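Local coordinates for protein nucleoporin nup120 (Schizosaccharomyces pombe, PDB 4GQ2) that serves as a structural constituent of the nuclear pore complex, whose nucleoporins can also act as docking partners for transiently associated transport factors, at residues A[684-689]-A[734-739]. Numbering follows the deposited sequence.
Sequences SILKKF and FLLENS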
ATOM      1  N   SER A 684       8.504   7.805  -0.974  1.00 36.48           N
ATOM      2  CA  SER A 684       9.501   8.479  -0.158  1.00 34.37           C
ATOM      3  C   SER A 684       9.446  10.011  -0.315  1.00 32.23           C
ATOM      4  O   SER A 684       9.554  10.743   0.660  1.00 32.98           O
ATOM      5  CB  SER A 684      10.886   7.918  -0.488  1.00 30.21           C
ATOM      6  OG  SER A 684      11.888   8.662   0.160  1.00 50.90           O
ATOM      7  N   ILE A 685       9.263  10.488  -1.543  1.00 38.69           N
ATOM      8  CA  ILE A 685       9.119  11.925  -1.797  1.00 40.63           C
ATOM      9  C   ILE A 685       7.802  12.471  -1.231  1.00 37.91           C
ATOM     10  O   ILE A 685       7.785  13.515  -0.569  1.00 42.74           O
ATOM     11  CB  ILE A 685       9.235  12.265  -3.307  1.00 49.51           C
ATOM     12  CG1 ILE A 685      10.580  11.804  -3.884  1.00 38.69           C
ATOM     13  CG2 ILE A 685       9.052  13.758  -3.544  1.00 48.56           C
ATOM     14  CD1 ILE A 685      11.767  12.096  -3.000  1.00 41.63           C
ATOM     15  N   LEU A 686       6.710  11.751  -1.478  1.00 34.96           N
ATOM     16  CA  LEU A 686       5.375  12.169  -1.032  1.00 32.23           C
ATOM     17  C   LEU A 686       5.222  12.301   0.479  1.00 28.64           C
ATOM     18  O   LEU A 686       4.454  13.136   0.937  1.00 33.22           O
ATOM     19  CB  LEU A 686       4.289  11.253  -1.598  1.00 30.20           C
ATOM     20  CG  LEU A 686       4.080  11.281  -3.118  1.00 32.36           C
ATOM     21  CD1 LEU A 686       3.178  10.146  -3.532  1.00 38.63           C
ATOM     22  CD2 LEU A 686       3.510  12.597  -3.612  1.00 37.23           C
ATOM     23  N   LYS A 687       5.976  11.537   1.215  1.00 29.62           N
ATOM     24  CA  LYS A 687       5.945  11.629   2.636  1.00 35.01           C
ATOM     25  C   LYS A 687       6.550  12.904   3.130  1.00 33.34           C
ATOM     26  O   LYS A 687       6.085  13.485   4.041  1.00 35.45           O
ATOM     27  CB  LYS A 687       6.690  10.481   3.246  1.00 20.00           C
ATOM     28  CG  LYS A 687       5.840   9.306   3.576  1.00 20.00           C
ATOM     29  CD  LYS A 687       6.722   8.110   3.752  1.00 20.00           C
ATOM     30  CE  LYS A 687       6.043   7.062   4.577  1.00 20.00           C
ATOM     31  NZ  LYS A 687       6.339   5.723   4.038  1.00 20.00           N
ATOM     32  N   LYS A 688       7.618  13.319   2.509  1.00 33.78           N
ATOM     33  CA  LYS A 688       8.264  14.589   2.823  1.00 32.02           C
ATOM     34  C   LYS A 688       7.392  15.762   2.375  1.00 31.42           C
ATOM     35  O   LYS A 688       7.236  16.732   3.103  1.00 32.27           O
ATOM     36  CB  LYS A 688       9.679  14.646   2.245  1.00 35.75           C
ATOM     37  CG  LYS A 688      10.534  13.464   2.680  1.00 39.69           C
ATOM     38  CD  LYS A 688      12.022  13.716   2.497  1.00 59.15           C
ATOM     39  CE  LYS A 688      12.863  12.614   3.129  1.00 41.80           C
ATOM     40  NZ  LYS A 688      12.967  11.434   2.225  1.00 49.43           N
ATOM     41  N   PHE A 689       6.775  15.649   1.204  1.00 33.64           N
ATOM     42  CA  PHE A 689       5.796  16.654   0.789  1.00 36.33           C
ATOM     43  C   PHE A 689       4.652  16.838   1.796  1.00 36.57           C
ATOM     44  O   PHE A 689       4.359  17.967   2.196  1.00 46.00           O
ATOM     45  CB  PHE A 689       5.265  16.379  -0.627  1.00 39.28           C
ATOM     46  CG  PHE A 689       6.048  17.075  -1.705  1.00 37.06           C
ATOM     47  CD1 PHE A 689       6.103  18.463  -1.753  1.00 37.65           C
ATOM     48  CD2 PHE A 689       6.731  16.349  -2.668  1.00 33.35           C
ATOM     49  CE1 PHE A 689       6.831  19.111  -2.740  1.00 40.14           C
ATOM     50  CE2 PHE A 689       7.453  16.992  -3.663  1.00 40.78           C
ATOM     51  CZ  PHE A 689       7.502  18.374  -3.701  1.00 37.73           C
ATOM     52  N   PHE A 734      -3.799  11.317  -0.836  1.00 28.04           N
ATOM     53  CA  PHE A 734      -4.435  10.349  -1.722  1.00 29.85           C
ATOM     54  C   PHE A 734      -3.423   9.334  -2.277  1.00 36.58           C
ATOM     55  O   PHE A 734      -3.579   8.117  -2.100  1.00 38.33           O
ATOM     56  CB  PHE A 734      -5.187  11.086  -2.831  1.00 27.48           C
ATOM     57  CG  PHE A 734      -5.569  10.226  -3.997  1.00 25.88           C
ATOM     58  CD1 PHE A 734      -6.613   9.319  -3.895  1.00 25.60           C
ATOM     59  CD2 PHE A 734      -4.910  10.365  -5.223  1.00 26.64           C
ATOM     60  CE1 PHE A 734      -6.980   8.537  -4.984  1.00 30.12           C
ATOM     61  CE2 PHE A 734      -5.267   9.584  -6.312  1.00 25.60           C
ATOM     62  CZ  PHE A 734      -6.301   8.666  -6.191  1.00 28.53           C
ATOM     63  N   LEU A 735      -2.366   9.830  -2.909  1.00 28.06           N
ATOM     64  CA  LEU A 735      -1.329   8.949  -3.446  1.00 27.84           C
ATOM     65  C   LEU A 735      -0.592   8.113  -2.393  1.00 32.49           C
ATOM     66  O   LEU A 735      -0.213   6.971  -2.664  1.00 31.66           O
ATOM     67  CB  LEU A 735      -0.342   9.721  -4.320  1.00 26.09           C
ATOM     68  CG  LEU A 735      -0.960  10.263  -5.619  1.00 30.73           C
ATOM     69  CD1 LEU A 735      -0.029  11.269  -6.266  1.00 28.99           C
ATOM     70  CD2 LEU A 735      -1.298   9.142  -6.597  1.00 26.79           C
ATOM     71  N   LEU A 736      -0.396   8.671  -1.198  1.00 33.68           N
ATOM     72  CA  LEU A 736       0.216   7.916  -0.102  1.00 30.14           C
ATOM     73  C   LEU A 736      -0.665   6.716   0.296  1.00 30.78           C
ATOM     74  O   LEU A 736      -0.157   5.649   0.649  1.00 26.79           O
ATOM     75  CB  LEU A 736       0.535   8.821   1.106  1.00 31.59           C
ATOM     76  CG  LEU A 736       1.775   9.708   0.906  1.00 31.44           C
ATOM     77  CD1 LEU A 736       1.961  10.708   2.034  1.00 30.42           C
ATOM     78  CD2 LEU A 736       3.033   8.864   0.751  1.00 33.84           C
ATOM     79  N   GLU A 737      -1.979   6.889   0.195  1.00 31.01           N
ATOM     80  CA  GLU A 737      -2.909   5.793   0.416  1.00 35.24           C
ATOM     81  C   GLU A 737      -2.810   4.762  -0.714  1.00 32.57           C
ATOM     82  O   GLU A 737      -3.146   3.597  -0.529  1.00 42.28           O
ATOM     83  CB  GLU A 737      -4.344   6.319   0.579  1.00 40.56           C
ATOM     84  CG  GLU A 737      -5.156   5.562   1.624  1.00 54.86           C
ATOM     85  CD  GLU A 737      -6.630   5.951   1.660  1.00 66.76           C
ATOM     86  OE1 GLU A 737      -7.488   5.053   1.457  1.00 53.48           O
ATOM     87  OE2 GLU A 737      -6.932   7.143   1.902  1.00 57.84           O
ATOM     88  N   ASN A 738      -2.324   5.183  -1.878  1.00 36.47           N
ATOM     89  CA  ASN A 738      -2.165   4.260  -3.003  1.00 33.59           C
ATOM     90  C   ASN A 738      -0.918   3.373  -2.847  1.00 32.68           C
ATOM     91  O   ASN A 738      -0.787   2.323  -3.494  1.00 29.50           O
ATOM     92  CB  ASN A 738      -2.121   5.034  -4.327  1.00 28.90           C
ATOM     93  CG  ASN A 738      -3.501   5.404  -4.841  1.00 33.07           C
ATOM     94  OD1 ASN A 738      -3.971   4.834  -5.824  1.00 39.63           O
ATOM     95  ND2 ASN A 738      -4.156   6.369  -4.188  1.00 28.58           N
ATOM     96  N   SER A 739      -0.006   3.807  -1.985  1.00 32.36           N
ATOM     97  CA  SER A 739       1.296   3.162  -1.847  1.00 33.22           C
ATOM     98  C   SER A 739       1.208   1.759  -1.265  1.00 37.56           C
ATOM     99  O   SER A 739       1.920   0.862  -1.717  1.00 39.67           O
ATOM    100  CB  SER A 739       2.233   4.023  -1.007  1.00 32.41           C
ATOM    101  OG  SER A 739       3.552   3.518  -1.099  1.00 41.32           O
TER
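Leu686 and Leu736 set the register between segments 684-689 and 734-739, their CA atoms being the nearest pair across at 6.8 Å, while the axes approach to 9.8 Å and run roughly antiparallel at 142°. Leu736 reaches across to the base of Leu686: its CD2 lies 3.6 Å from Leu686 CB, and its CD1 comes within 3.6 Å of the carbonyl oxygen Leu686 O. With CG anti to its own carbonyl carbon (chi1 -76°), the fork sets CD1 by the carbonyl and CD2 by the CB of Leu686. Leu686 CD1 turns instead to Leu735, packing at 3.6 Å on Leu735 CB. At the exposed margin the aliphatic part of Lys687 flanks the fork, Lys687 CG being 4.0 Å from Leu736 CD2. Cutting Leu736 back to an alanine would probably leave a gap against Leu686 CB and take the apolar neighbour from Lys687 CG. Beside the leucines, Ser739 OG hydrogen-bonds Asp683 OD1, joining helices 672-703 and 719-739; Asp683 OD2 also forms a salt bridge with Lys687 NZ, one turn on in its own helix. Leu735 also touches Phe774 of helix 770-777, extending the apolar layer. Between the two segments, in the helical part that accompanies the beta-propeller, the contacts are thus van der Waals alone.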